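Local coordinates for protein SSD1 (Saccharomyces cerevisiae S288C, PDB 7AM1) that binds the untranslated regions of mRNAs and represses their translation as a non-enzymatic member of the RNase II family, at residues K281-S286 and V302-D307; R62-D67 and K288-T293; K865-T870 and R907-F912; N775-L780 and E882-Q887; A516-T521 and F546-E551. One frame throughout, in Å; residues are numbered along the deposited sequence.

Contact 1 (K281-S286 and V302-D307)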
# COMPACT_ATOMS: atom_id res chain seq x y z
N LYS A 281 18.66 19.07 6.07
CA LYS A 281 18.86 17.97 7.01
C LYS A 281 17.51 17.37 7.38
O LYS A 281 16.50 18.07 7.47
CB LYS A 281 19.57 18.45 8.27
CG LYS A 281 21.01 18.92 8.05
CD LYS A 281 21.94 17.77 7.67
CE LYS A 281 23.37 18.26 7.53
NZ LYS A 281 24.36 17.15 7.61
N LEU A 282 17.49 16.05 7.58
CA LEU A 282 16.30 15.35 8.01
C LEU A 282 16.37 15.10 9.50
O LEU A 282 17.40 14.62 10.01
CB LEU A 282 16.13 14.03 7.25
CG LEU A 282 15.45 14.13 5.88
CD1 LEU A 282 15.36 12.75 5.24
CD2 LEU A 282 14.06 14.75 5.99
N PHE A 283 15.30 15.44 10.21
CA PHE A 283 15.18 15.15 11.63
C PHE A 283 13.98 14.25 11.86
O PHE A 283 13.09 14.13 11.02
CB PHE A 283 15.02 16.44 12.44
CG PHE A 283 16.20 17.37 12.35
CD1 PHE A 283 16.27 18.30 11.33
CD2 PHE A 283 17.23 17.31 13.27
CE1 PHE A 283 17.35 19.16 11.23
CE2 PHE A 283 18.31 18.18 13.17
CZ PHE A 283 18.37 19.10 12.15
N VAL A 284 13.97 13.60 13.02
CA VAL A 284 12.80 12.86 13.49
C VAL A 284 12.26 13.59 14.71
O VAL A 284 13.02 13.99 15.60
CB VAL A 284 13.16 11.40 13.84
CG1 VAL A 284 11.93 10.66 14.33
CG2 VAL A 284 13.74 10.69 12.61
N ALA A 285 10.94 13.79 14.74
CA ALA A 285 10.28 14.50 15.82
C ALA A 285 9.11 13.68 16.35
O ALA A 285 8.63 12.74 15.70
CB ALA A 285 9.79 15.88 15.36
N SER A 286 8.64 14.05 17.54
CA SER A 286 7.44 13.48 18.13
C SER A 286 6.57 14.60 18.66
O SER A 286 7.05 15.68 19.00
CB SER A 286 7.78 12.50 19.28
OG SER A 286 8.41 11.33 18.79
N VAL A 302 13.78 14.02 18.17
CA VAL A 302 14.26 12.71 18.55
C VAL A 302 15.63 12.41 17.96
O VAL A 302 16.50 11.89 18.65
CB VAL A 302 13.23 11.63 18.14
CG1 VAL A 302 13.81 10.24 18.34
CG2 VAL A 302 11.93 11.81 18.92
N SER A 303 15.83 12.75 16.69
CA SER A 303 17.08 12.41 16.03
C SER A 303 17.35 13.37 14.88
O SER A 303 16.45 14.02 14.36
CB SER A 303 17.04 10.97 15.49
OG SER A 303 16.69 10.05 16.51
N GLU A 304 18.63 13.45 14.52
CA GLU A 304 19.07 14.05 13.27
C GLU A 304 19.55 12.92 12.37
O GLU A 304 20.50 12.21 12.72
CB GLU A 304 20.19 15.07 13.50
CG GLU A 304 20.65 15.78 12.23
CD GLU A 304 21.74 16.80 12.51
OE1 GLU A 304 21.98 17.09 13.71
OE2 GLU A 304 22.34 17.31 11.55
N LEU A 305 18.89 12.74 11.22
CA LEU A 305 19.17 11.59 10.38
C LEU A 305 20.35 11.83 9.44
O LEU A 305 21.13 10.91 9.19
CB LEU A 305 17.92 11.23 9.57
CG LEU A 305 16.71 10.75 10.38
CD1 LEU A 305 15.61 10.29 9.43
CD2 LEU A 305 17.08 9.65 11.36
N GLY A 306 20.47 13.04 8.89
CA GLY A 306 21.54 13.36 7.97
C GLY A 306 21.02 14.07 6.75
O GLY A 306 19.91 14.61 6.75
N ASP A 307 21.83 14.07 5.69
CA ASP A 307 21.50 14.81 4.48
C ASP A 307 20.25 14.23 3.82
O ASP A 307 20.08 13.01 3.71
CB ASP A 307 22.68 14.79 3.51
CG ASP A 307 23.86 15.61 4.01
OD1 ASP A 307 23.65 16.52 4.84
OD2 ASP A 307 25.00 15.35 3.57
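Val284 and Ser303 face each other across two strands whose hydrogen bonds are not evenly spaced. Val284 N donates to Ser303 O at 2.8 Å, but Val284 O receives two donors, Val302 N at 2.7 Å and the more distant Ser303 N at 3.3 Å, both from the same face of the carbonyl plane. Val302 and Ser303 thus form a classic beta bulge. A second shift of register follows at Leu282, which accepts from Leu305 N through its O and donates through its N to Gly306 O.

Apolar contact lies on the face of Leu282 and Val284. Val284 CG2 meets the branched end of Leu305, coming within 3.7 Å of Leu305 CD1, and Leu305 in turn rests on Thr313 and Ser317 of helix 311-321.

The other face is mixed. Glu304 stretches alongside the Phe283 ring, its CG turned directly away from the backbone N (chi1 -177°), and Glu304 CG comes 3.5 Å from Phe283 CE2, with carboxylate and ring planes 38° apart. Ser303 O sits at the edge of that ring.

The salt bridge lies at one end: a bend at chi2 (-68°) swings the Lys281 chain beside Asp307, and Lys281 NZ bridges to Asp307 OD1 at 2.9 Å from above the carboxylate plane. Glu304 OE2 is near the same amine but beyond salt-bridge range.

The hairpin, here with two bulges, supplies the last two strands of a five-stranded antiparallel sheet ordered 3-2-1-4-5, the arrangement of the OB fold, here the second cold-shock domain.

Contact 2 (R62-D67 and K288-T293)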
# COMPACT_ATOMS: atom_id res chain seq x y z
N ARG A 62 -7.75 19.06 17.46
CA ARG A 62 -6.38 18.66 17.78
C ARG A 62 -6.15 17.16 17.67
O ARG A 62 -5.07 16.68 18.04
CB ARG A 62 -6.00 19.15 19.19
CG ARG A 62 -6.20 20.65 19.37
CD ARG A 62 -6.28 21.07 20.83
NE ARG A 62 -7.50 20.60 21.47
CZ ARG A 62 -7.56 20.01 22.66
NH1 ARG A 62 -6.46 19.82 23.38
NH2 ARG A 62 -8.73 19.61 23.14
N ALA A 63 -7.11 16.41 17.14
CA ALA A 63 -6.89 14.98 16.92
C ALA A 63 -5.88 14.78 15.80
O ALA A 63 -5.71 15.63 14.92
CB ALA A 63 -8.21 14.28 16.57
N LEU A 64 -5.18 13.65 15.85
CA LEU A 64 -4.17 13.32 14.85
C LEU A 64 -4.63 12.15 13.99
O LEU A 64 -5.50 11.37 14.37
CB LEU A 64 -2.83 12.98 15.52
CG LEU A 64 -2.16 14.06 16.37
CD1 LEU A 64 -0.94 13.49 17.07
CD2 LEU A 64 -1.79 15.28 15.54
N GLU A 65 -4.02 12.06 12.81
CA GLU A 65 -4.22 10.92 11.92
C GLU A 65 -4.11 9.61 12.69
O GLU A 65 -3.17 9.41 13.47
CB GLU A 65 -3.19 10.97 10.79
CG GLU A 65 -3.19 9.74 9.89
CD GLU A 65 -4.33 9.73 8.90
OE1 GLU A 65 -4.59 8.67 8.29
OE2 GLU A 65 -4.98 10.79 8.74
N GLY A 66 -5.09 8.73 12.49
CA GLY A 66 -5.09 7.42 13.10
C GLY A 66 -5.71 7.36 14.48
O GLY A 66 -5.94 6.26 14.99
N ASP A 67 -5.96 8.51 15.11
CA ASP A 67 -6.60 8.53 16.41
C ASP A 67 -7.96 7.85 16.36
O ASP A 67 -8.70 7.99 15.39
CB ASP A 67 -6.78 9.97 16.91
CG ASP A 67 -5.51 10.59 17.45
OD1 ASP A 67 -4.47 9.89 17.51
OD2 ASP A 67 -5.55 11.78 17.84
N LYS A 288 4.30 16.07 21.53
CA LYS A 288 4.24 15.95 22.99
C LYS A 288 2.94 16.47 23.57
O LYS A 288 2.42 15.88 24.52
CB LYS A 288 5.43 16.68 23.63
CG LYS A 288 6.13 15.85 24.68
CD LYS A 288 7.09 16.68 25.53
CE LYS A 288 7.72 15.83 26.63
NZ LYS A 288 8.66 16.61 27.47
N ARG A 289 2.42 17.59 23.08
CA ARG A 289 1.21 18.16 23.67
C ARG A 289 0.55 19.06 22.64
O ARG A 289 1.20 19.58 21.73
CB ARG A 289 1.51 18.97 24.94
CG ARG A 289 2.39 20.19 24.70
CD ARG A 289 2.89 20.82 26.00
NE ARG A 289 3.52 22.10 25.73
CZ ARG A 289 2.87 23.26 25.62
NH1 ARG A 289 1.56 23.32 25.79
NH2 ARG A 289 3.55 24.37 25.36
N TRP A 290 -0.76 19.25 22.80
CA TRP A 290 -1.52 20.17 21.96
C TRP A 290 -2.71 20.66 22.77
O TRP A 290 -3.79 20.06 22.74
CB TRP A 290 -1.97 19.51 20.66
CG TRP A 290 -2.44 20.50 19.64
CD1 TRP A 290 -2.65 21.84 19.81
CD2 TRP A 290 -2.77 20.22 18.28
NE1 TRP A 290 -3.08 22.41 18.64
CE2 TRP A 290 -3.17 21.43 17.68
CE3 TRP A 290 -2.78 19.05 17.50
CZ2 TRP A 290 -3.57 21.51 16.35
CZ3 TRP A 290 -3.17 19.14 16.18
CH2 TRP A 290 -3.56 20.36 15.62
N PRO A 291 -2.54 21.73 23.53
CA PRO A 291 -3.65 22.26 24.33
C PRO A 291 -4.57 23.12 23.48
O PRO A 291 -4.24 23.54 22.38
CB PRO A 291 -2.94 23.09 25.40
CG PRO A 291 -1.69 23.59 24.71
CD PRO A 291 -1.30 22.51 23.71
N ILE A 292 -5.76 23.40 24.04
CA ILE A 292 -6.74 24.21 23.33
C ILE A 292 -6.22 25.62 23.08
O ILE A 292 -6.75 26.33 22.22
CB ILE A 292 -8.07 24.26 24.10
CG1 ILE A 292 -7.89 24.95 25.46
CG2 ILE A 292 -8.63 22.85 24.28
CD1 ILE A 292 -9.15 25.03 26.28
N THR A 293 -5.20 26.05 23.82
CA THR A 293 -4.68 27.41 23.70
C THR A 293 -3.67 27.59 22.57
O THR A 293 -3.18 28.71 22.38
CB THR A 293 -4.03 27.83 25.03
OG1 THR A 293 -3.08 26.84 25.44
CG2 THR A 293 -5.09 28.02 26.11
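One face of the Trp290 indole is roofed by the Arg62 side chain, and Leu64 CD2 stands at the indole edge. Arg62 CG lies 3.5 Å from the centroid of the five-membered ring and only 6° off its normal, a CH-pi contact, while Arg62 CB sits nearby at 3.5 Å from Trp290 CD2. The guanidinium itself does not stack on the indole: a bend at chi3 (-70°) turns it nearly perpendicular. Its own face instead takes Ile292 CG2, which is centred over the group at 3.4 Å from Arg62 CZ, and its edge is given to the backbone of Trp290.

There Arg62 NH1 donates to Trp290 O at 2.8 Å, within the guanidinium plane and within the carbonyl plane. Outside the two segments Arg62 has a cation-pi partner in Tyr10, and Trp290 NE1 is bonded to Ser294 O.

Beyond Arg62 the chain folds into a type II turn from Leu64 to Asp67. Leu64 N donates to Asp67 OD2 at 2.8 Å, and Asp67 also pairs with Arg215. The contact joins the loop before strand 68-73, part of an N-terminal sheet, to the chain just after strand 281-289 in the second cold-shock domain.

One arginine therefore does two jobs, its methylenes serving as an apolar lid and its charged end as a donor to a backbone carbonyl; with a methyl and an aromatic ring also against it, the guanidinium is probably restricted in its rotation.

Contact 3 (K865-T870 and R907-F912)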
# COMPACT_ATOMS: atom_id res chain seq x y z
N LYS A 865 5.03 9.81 -34.79
CA LYS A 865 4.45 8.55 -34.34
C LYS A 865 3.65 8.73 -33.06
O LYS A 865 2.56 8.18 -32.91
CB LYS A 865 5.54 7.50 -34.15
CG LYS A 865 5.74 6.57 -35.34
CD LYS A 865 7.20 6.16 -35.50
N PHE A 866 4.19 9.51 -32.11
CA PHE A 866 3.45 9.79 -30.89
C PHE A 866 2.24 10.67 -31.17
O PHE A 866 1.14 10.43 -30.65
CB PHE A 866 4.35 10.46 -29.85
CG PHE A 866 5.27 9.51 -29.13
CD1 PHE A 866 4.82 8.80 -28.03
CD2 PHE A 866 6.58 9.36 -29.52
CE1 PHE A 866 5.66 7.94 -27.35
CE2 PHE A 866 7.43 8.49 -28.85
CZ PHE A 866 6.97 7.79 -27.76
N ILE A 867 2.42 11.71 -32.00
CA ILE A 867 1.34 12.65 -32.24
C ILE A 867 0.17 11.99 -32.95
O ILE A 867 -0.99 12.36 -32.72
CB ILE A 867 1.87 13.87 -33.01
CG1 ILE A 867 2.83 14.67 -32.12
CG2 ILE A 867 0.72 14.73 -33.51
CD1 ILE A 867 3.44 15.90 -32.77
N SER A 868 0.43 11.01 -33.82
CA SER A 868 -0.65 10.37 -34.56
C SER A 868 -1.59 9.57 -33.66
O SER A 868 -2.67 9.18 -34.13
CB SER A 868 -0.07 9.45 -35.63
OG SER A 868 0.79 8.48 -35.06
N THR A 869 -1.23 9.32 -32.40
CA THR A 869 -2.12 8.64 -31.47
C THR A 869 -3.17 9.58 -30.87
O THR A 869 -4.08 9.10 -30.19
CB THR A 869 -1.33 8.01 -30.33
OG1 THR A 869 -0.74 9.04 -29.53
CG2 THR A 869 -0.24 7.10 -30.86
N THR A 870 -3.06 10.88 -31.09
CA THR A 870 -3.95 11.84 -30.45
C THR A 870 -5.15 12.14 -31.34
O THR A 870 -5.13 11.92 -32.55
CB THR A 870 -3.19 13.13 -30.13
OG1 THR A 870 -2.89 13.84 -31.34
CG2 THR A 870 -1.89 12.82 -29.39
N ARG A 907 2.79 15.45 -17.98
CA ARG A 907 2.27 16.47 -18.88
C ARG A 907 1.86 15.81 -20.19
O ARG A 907 2.51 14.86 -20.64
CB ARG A 907 3.29 17.57 -19.15
CG ARG A 907 3.70 18.34 -17.91
CD ARG A 907 5.00 19.10 -18.12
NE ARG A 907 5.00 20.35 -17.37
CZ ARG A 907 5.82 21.37 -17.61
NH1 ARG A 907 6.72 21.30 -18.59
NH2 ARG A 907 5.72 22.47 -16.87
N ALA A 908 0.79 16.31 -20.79
CA ALA A 908 0.41 15.88 -22.12
C ALA A 908 1.35 16.49 -23.15
O ALA A 908 1.74 17.66 -23.06
CB ALA A 908 -1.03 16.30 -22.45
N LEU A 909 1.73 15.66 -24.13
CA LEU A 909 2.46 16.14 -25.29
C LEU A 909 1.56 17.09 -26.08
O LEU A 909 0.37 16.81 -26.28
CB LEU A 909 2.88 14.95 -26.15
CG LEU A 909 3.76 15.19 -27.38
CD1 LEU A 909 5.16 15.59 -26.96
CD2 LEU A 909 3.80 13.96 -28.29
N ASN A 910 2.11 18.21 -26.50
CA ASN A 910 1.37 19.13 -27.36
C ASN A 910 1.31 18.56 -28.77
O ASN A 910 2.33 18.55 -29.48
CB ASN A 910 2.01 20.52 -27.37
CG ASN A 910 1.21 21.53 -28.17
OD1 ASN A 910 0.29 21.17 -28.91
ND2 ASN A 910 1.56 22.80 -28.03
N PRO A 911 0.14 18.11 -29.24
CA PRO A 911 0.08 17.55 -30.60
C PRO A 911 0.23 18.61 -31.68
O PRO A 911 0.42 18.24 -32.85
CB PRO A 911 -1.30 16.89 -30.65
CG PRO A 911 -2.12 17.66 -29.69
CD PRO A 911 -1.19 18.15 -28.61
N PHE A 912 0.14 19.90 -31.35
CA PHE A 912 0.33 20.96 -32.33
C PHE A 912 1.69 21.63 -32.19
O PHE A 912 1.82 22.84 -32.44
CB PHE A 912 -0.78 22.00 -32.20
CG PHE A 912 -2.15 21.43 -32.36
CD1 PHE A 912 -2.69 21.25 -33.62
CD2 PHE A 912 -2.90 21.07 -31.25
CE1 PHE A 912 -3.96 20.72 -33.77
CE2 PHE A 912 -4.16 20.55 -31.40
CZ PHE A 912 -4.69 20.37 -32.66
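Leu909 and Pro911 form the apolar surface against which Phe866 and Ile867 pack. Leu909 CD2 does the touching, 3.9 Å from Phe866 CB and 4.0 Å from Ile867 CG1, the leucine and isoleucine side chains crossing at about a right angle. The other branch, Ile867 CG2, lies over Pro911, 4.1 Å from Pro911 CB and 3.6 Å from Pro911 O. Pro890, on strand 888-896, touches both Phe866 and Leu909.

Hydrogen bonds run within each segment rather than between them. A type I turn from Ile867 to Thr870 is doubly tied: Ile867 O accepts from Thr870 N and also from Thr870 OG1 at 2.8 Å. With chi1 at 70° the hydroxyl is folded back between the backbone N and the carbonyl carbon, and Thr870 OG1 also abuts Pro911 CB at 3.5 Å. In the partner segment Phe912 N donates to Asn910 OD1 at 2.8 Å, making an Asx turn, while Asn910 ND2 is bonded to Val786 O and Gln783 O.

Strand 903-908 edges a five-stranded antiparallel sheet (order 3-2-1-4-5) in the C-terminal part of the chain. With no hydrogen bond crossing between the segments, helix 862-867 and its following turn meet the chain after that strand through dispersion contact, depending on shape rather than directed bonds.

Contact 4 (N775-L780 and E882-Q887)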
# COMPACT_ATOMS: atom_id res chain seq x y z
N ASN A 775 -20.70 13.98 -21.30
CA ASN A 775 -19.97 12.98 -22.07
C ASN A 775 -18.58 12.70 -21.50
O ASN A 775 -17.88 11.83 -22.04
CB ASN A 775 -19.81 13.46 -23.52
CG ASN A 775 -21.13 13.47 -24.27
OD1 ASN A 775 -22.19 13.27 -23.69
ND2 ASN A 775 -21.06 13.73 -25.57
N ARG A 776 -18.18 13.37 -20.43
CA ARG A 776 -16.86 13.14 -19.82
C ARG A 776 -15.75 13.33 -20.86
O ARG A 776 -14.94 12.44 -21.11
CB ARG A 776 -16.81 11.75 -19.19
CG ARG A 776 -17.97 11.42 -18.26
CD ARG A 776 -17.77 12.02 -16.86
NE ARG A 776 -16.55 11.50 -16.24
CZ ARG A 776 -15.97 12.02 -15.16
NH1 ARG A 776 -16.48 13.08 -14.56
NH2 ARG A 776 -14.86 11.46 -14.69
N VAL A 777 -15.72 14.52 -21.45
CA VAL A 777 -14.77 14.85 -22.50
C VAL A 777 -14.19 16.23 -22.21
O VAL A 777 -14.93 17.20 -22.02
CB VAL A 777 -15.41 14.83 -23.90
CG1 VAL A 777 -14.47 15.44 -24.93
CG2 VAL A 777 -15.75 13.40 -24.30
N LEU A 778 -12.86 16.31 -22.19
CA LEU A 778 -12.15 17.56 -21.98
C LEU A 778 -11.46 17.94 -23.28
O LEU A 778 -10.71 17.14 -23.85
CB LEU A 778 -11.13 17.40 -20.84
CG LEU A 778 -10.11 18.52 -20.63
CD1 LEU A 778 -10.80 19.75 -20.07
CD2 LEU A 778 -9.02 18.04 -19.69
N GLU A 779 -11.73 19.15 -23.76
CA GLU A 779 -11.14 19.64 -24.99
C GLU A 779 -10.09 20.68 -24.64
O GLU A 779 -10.42 21.76 -24.13
CB GLU A 779 -12.21 20.21 -25.93
CG GLU A 779 -13.15 19.14 -26.46
CD GLU A 779 -14.05 19.63 -27.58
OE1 GLU A 779 -14.08 20.86 -27.82
OE2 GLU A 779 -14.71 18.79 -28.22
N LEU A 780 -8.83 20.35 -24.90
CA LEU A 780 -7.72 21.26 -24.68
C LEU A 780 -7.52 22.12 -25.92
O LEU A 780 -7.44 21.60 -27.03
CB LEU A 780 -6.44 20.48 -24.36
CG LEU A 780 -6.50 19.45 -23.23
CD1 LEU A 780 -5.18 18.69 -23.12
CD2 LEU A 780 -6.84 20.10 -21.90
N GLU A 882 -8.97 16.35 -28.05
CA GLU A 882 -10.00 15.73 -27.24
C GLU A 882 -9.38 14.71 -26.29
O GLU A 882 -8.58 13.86 -26.72
CB GLU A 882 -11.06 15.04 -28.10
CG GLU A 882 -11.62 15.90 -29.22
CD GLU A 882 -12.75 15.20 -29.96
OE1 GLU A 882 -12.88 13.96 -29.81
OE2 GLU A 882 -13.50 15.89 -30.69
N ILE A 883 -9.73 14.81 -25.01
CA ILE A 883 -9.29 13.86 -23.99
C ILE A 883 -10.51 13.05 -23.56
O ILE A 883 -11.47 13.60 -23.01
CB ILE A 883 -8.66 14.58 -22.79
CG1 ILE A 883 -7.59 15.58 -23.24
CG2 ILE A 883 -8.04 13.57 -21.83
CD1 ILE A 883 -6.39 14.95 -23.92
N HIS A 884 -10.47 11.74 -23.82
CA HIS A 884 -11.55 10.83 -23.49
C HIS A 884 -11.08 9.81 -22.47
O HIS A 884 -9.92 9.40 -22.46
CB HIS A 884 -12.05 10.06 -24.73
CG HIS A 884 -12.65 10.92 -25.79
ND1 HIS A 884 -14.01 11.08 -25.94
CD2 HIS A 884 -12.07 11.66 -26.77
CE1 HIS A 884 -14.25 11.88 -26.96
NE2 HIS A 884 -13.09 12.25 -27.48
N GLU A 885 -12.00 9.37 -21.61
CA GLU A 885 -11.66 8.32 -20.65
C GLU A 885 -11.33 7.03 -21.39
O GLU A 885 -12.00 6.66 -22.36
CB GLU A 885 -12.81 8.12 -19.66
CG GLU A 885 -12.96 9.30 -18.71
CD GLU A 885 -14.15 9.19 -17.78
OE1 GLU A 885 -15.12 8.47 -18.11
OE2 GLU A 885 -14.12 9.84 -16.71
N LEU A 886 -10.26 6.37 -20.95
CA LEU A 886 -9.76 5.11 -21.50
C LEU A 886 -9.11 5.27 -22.87
O LEU A 886 -8.78 4.26 -23.51
CB LEU A 886 -10.86 4.03 -21.58
CG LEU A 886 -11.46 3.65 -20.22
CD1 LEU A 886 -12.40 2.45 -20.35
CD2 LEU A 886 -10.37 3.35 -19.20
N GLN A 887 -8.91 6.49 -23.34
CA GLN A 887 -8.13 6.70 -24.54
C GLN A 887 -6.64 6.65 -24.21
O GLN A 887 -6.22 6.89 -23.08
CB GLN A 887 -8.47 8.04 -25.19
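Arg776 grips Glu885 side-on, with two nitrogens on a single oxygen. Bends at chi2 (-81°) and chi3 (-59°) fold the arginine chain so that NE and NH2 both face Glu885 OE2. Arg776 NH2 meets Glu885 OE2 at 2.7 Å, nearly along its C-O axis, whereas Arg776 NE reaches the same OE2 at 3.0 Å from above the carboxylate plane.

Next to this salt bridge, Val777 lies alongside His884, with Val777 CG2 3.3 Å from His884 ND1 and CG1 over the imidazole face. Leu778 and Ile883 form a hydrogen-bonded antiparallel pair, in which Ile883 N donates to Leu778 O at 2.8 Å. On the same face as this pair, Leu780 CD1 touches Ile883 CG1 at 3.9 Å.

Behind these, a second shell holds His884 and the acidic pair. His884 NE2 donates to Glu882 OE1 at 2.9 Å, almost straight (175°) and in the ring plane, which sets the imidazole rotation. Glu882 OE2 stands 4.0 Å from Glu779 OE2, a like-charge approach probably eased by the salt bridges Glu882 makes with Arg873 and Glu779 with Arg166.

Strand 777-782, of the DIS3L2-type C-terminal region, neighbours strand 878-884 in an antiparallel sheet, flanked by strands 766-772 and 872-875. Phe746 of strand 745-750 packs on both Leu778 and Ile883, and helix 582-595 presents Asn594 to the Arg776-Glu885 bridge.

Contact 5 (A516-T521 and F546-E551); sequences ATLLPT and FVVINE
Leu518 projects from a loop of the RNB domain onto helix 544-568, fastening the chain between helices 495-510 and 523-529 to that longer helix. Its CB already makes contact, 3.9 Å from Val547 CG1. From there CG continues anti to the carbonyl carbon (chi1 -69°), and the two methyls separate. Leu518 CD2 passes 4.0 Å from Val547 CG1 and 4.1 Å from Glu551 CG, one turn farther along the helix. Leu518 CD1 goes instead to Val548, the two side chains crossing at about a right angle. Tyr507 of helix 495-510 also lies against Leu518.

The second methyl of Val547 serves the rest of the loop: Val547 CG2 is 3.8 Å from Thr521 OG1 and 4.2 Å from Leu519 CD2. Between those two loop residues stands Pro520, preceded by a cis peptide, and Thr517 OG1 donates to Leu519 O at 2.6 Å, a bond within the loop.

No hydrogen bond joins loop to helix. Glu551 offers Leu518 its methylene alone, its carboxylate forming salt bridges with Arg554 and Arg510. The tightest point is the methyl pair Leu518 CD1 and Val548 CG2, only 3.4 Å apart, closer than usual van der Waals contact.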
# COMPACT_ATOMS: atom_id res chain seq x y z
N ALA A 516 -12.66 -20.40 -13.36
CA ALA A 516 -11.67 -19.36 -13.16
C ALA A 516 -10.26 -19.88 -13.38
O ALA A 516 -9.92 -21.01 -12.99
CB ALA A 516 -11.79 -18.78 -11.75
N THR A 517 -9.43 -19.05 -14.00
CA THR A 517 -8.00 -19.29 -14.12
C THR A 517 -7.26 -18.36 -13.17
O THR A 517 -7.73 -17.26 -12.86
CB THR A 517 -7.52 -19.06 -15.56
OG1 THR A 517 -7.80 -17.71 -15.95
CG2 THR A 517 -8.23 -20.01 -16.51
N LEU A 518 -6.10 -18.81 -12.69
CA LEU A 518 -5.38 -18.06 -11.67
C LEU A 518 -4.93 -16.69 -12.18
O LEU A 518 -4.81 -15.75 -11.39
CB LEU A 518 -4.19 -18.86 -11.15
CG LEU A 518 -4.56 -20.10 -10.33
CD1 LEU A 518 -3.36 -21.01 -10.14
CD2 LEU A 518 -5.14 -19.70 -8.98
N LEU A 519 -4.69 -16.56 -13.48
CA LEU A 519 -4.44 -15.25 -14.07
C LEU A 519 -5.58 -14.89 -15.01
O LEU A 519 -6.16 -15.78 -15.65
CB LEU A 519 -3.11 -15.21 -14.83
CG LEU A 519 -1.84 -15.48 -14.02
CD1 LEU A 519 -0.61 -15.46 -14.91
CD2 LEU A 519 -1.69 -14.47 -12.91
N PRO A 520 -5.94 -13.61 -15.14
CA PRO A 520 -5.32 -12.45 -14.48
C PRO A 520 -5.64 -12.37 -12.99
O PRO A 520 -6.64 -12.92 -12.53
CB PRO A 520 -5.93 -11.26 -15.24
CG PRO A 520 -7.27 -11.75 -15.67
CD PRO A 520 -7.09 -13.21 -15.98
N THR A 521 -4.80 -11.66 -12.24
CA THR A 521 -4.92 -11.55 -10.80
C THR A 521 -5.05 -10.08 -10.41
O THR A 521 -4.88 -9.17 -11.23
CB THR A 521 -3.71 -12.20 -10.11
OG1 THR A 521 -3.98 -12.38 -8.71
CG2 THR A 521 -2.45 -11.35 -10.29
N PHE A 546 3.65 -17.11 -7.54
CA PHE A 546 3.17 -16.44 -6.34
C PHE A 546 1.67 -16.67 -6.15
O PHE A 546 1.22 -16.95 -5.03
CB PHE A 546 3.47 -14.95 -6.38
CG PHE A 546 2.81 -14.18 -5.26
CD1 PHE A 546 3.42 -14.07 -4.02
CD2 PHE A 546 1.55 -13.62 -5.43
CE1 PHE A 546 2.81 -13.39 -2.97
CE2 PHE A 546 0.93 -12.94 -4.38
CZ PHE A 546 1.56 -12.82 -3.16
N VAL A 547 0.89 -16.55 -7.22
CA VAL A 547 -0.56 -16.65 -7.11
C VAL A 547 -0.96 -18.06 -6.68
O VAL A 547 -1.87 -18.23 -5.85
CB VAL A 547 -1.22 -16.26 -8.44
CG1 VAL A 547 -2.71 -16.57 -8.42
CG2 VAL A 547 -1.00 -14.79 -8.74
N VAL A 548 -0.29 -19.08 -7.22
CA VAL A 548 -0.56 -20.46 -6.83
C VAL A 548 -0.36 -20.63 -5.33
O VAL A 548 -1.26 -21.11 -4.61
CB VAL A 548 0.33 -21.43 -7.62
CG1 VAL A 548 0.31 -22.82 -6.99
CG2 VAL A 548 -0.13 -21.52 -9.06
N ILE A 549 0.82 -20.26 -4.83
CA ILE A 549 1.10 -20.41 -3.41
C ILE A 549 0.21 -19.48 -2.59
O ILE A 549 -0.20 -19.84 -1.48
CB ILE A 549 2.59 -20.15 -3.13
CG1 ILE A 549 3.48 -21.13 -3.92
CG2 ILE A 549 2.88 -20.19 -1.63
CD1 ILE A 549 3.22 -22.61 -3.64
N ASN A 550 -0.10 -18.29 -3.11
CA ASN A 550 -0.92 -17.33 -2.36
C ASN A 550 -2.34 -17.84 -2.18
O ASN A 550 -2.95 -17.65 -1.12
CB ASN A 550 -0.91 -15.96 -3.06
CG ASN A 550 -1.40 -14.82 -2.14
OD1 ASN A 550 -1.10 -14.80 -0.94
ND2 ASN A 550 -2.14 -13.88 -2.71
N GLU A 551 -2.92 -18.47 -3.21
CA GLU A 551 -4.28 -18.97 -3.05
C GLU A 551 -4.33 -20.18 -2.13
O GLU A 551 -5.34 -20.39 -1.45
CB GLU A 551 -4.89 -19.29 -4.41
CG GLU A 551 -5.34 -18.06 -5.20
CD GLU A 551 -6.47 -17.30 -4.53
OE1 GLU A 551 -7.34 -17.94 -3.90
OE2 GLU A 551 -6.49 -16.05 -4.62

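Overall arrangement
Contacts 1 and 2 both use strand 281-289 or its continuation: contact 1 pairs it with its hairpin partner, and contact 2 ties the chain just beyond it to a segment more than two hundred residues earlier, at the surface. Contacts 3 and 4 lie with centres about 14 Å apart and alternate along the chain in the C-terminal part, while contact 5 stands alone in the RNB domain, on the opposite side of the chain's centre from contacts 1 and 2. Chemistry follows place. The strand pairs, 1 and 4, are partly buried and combine backbone bonds with peripheral salt bridges; contacts 3 and 5 are buried and apolar; contact 2 rests on one arginine.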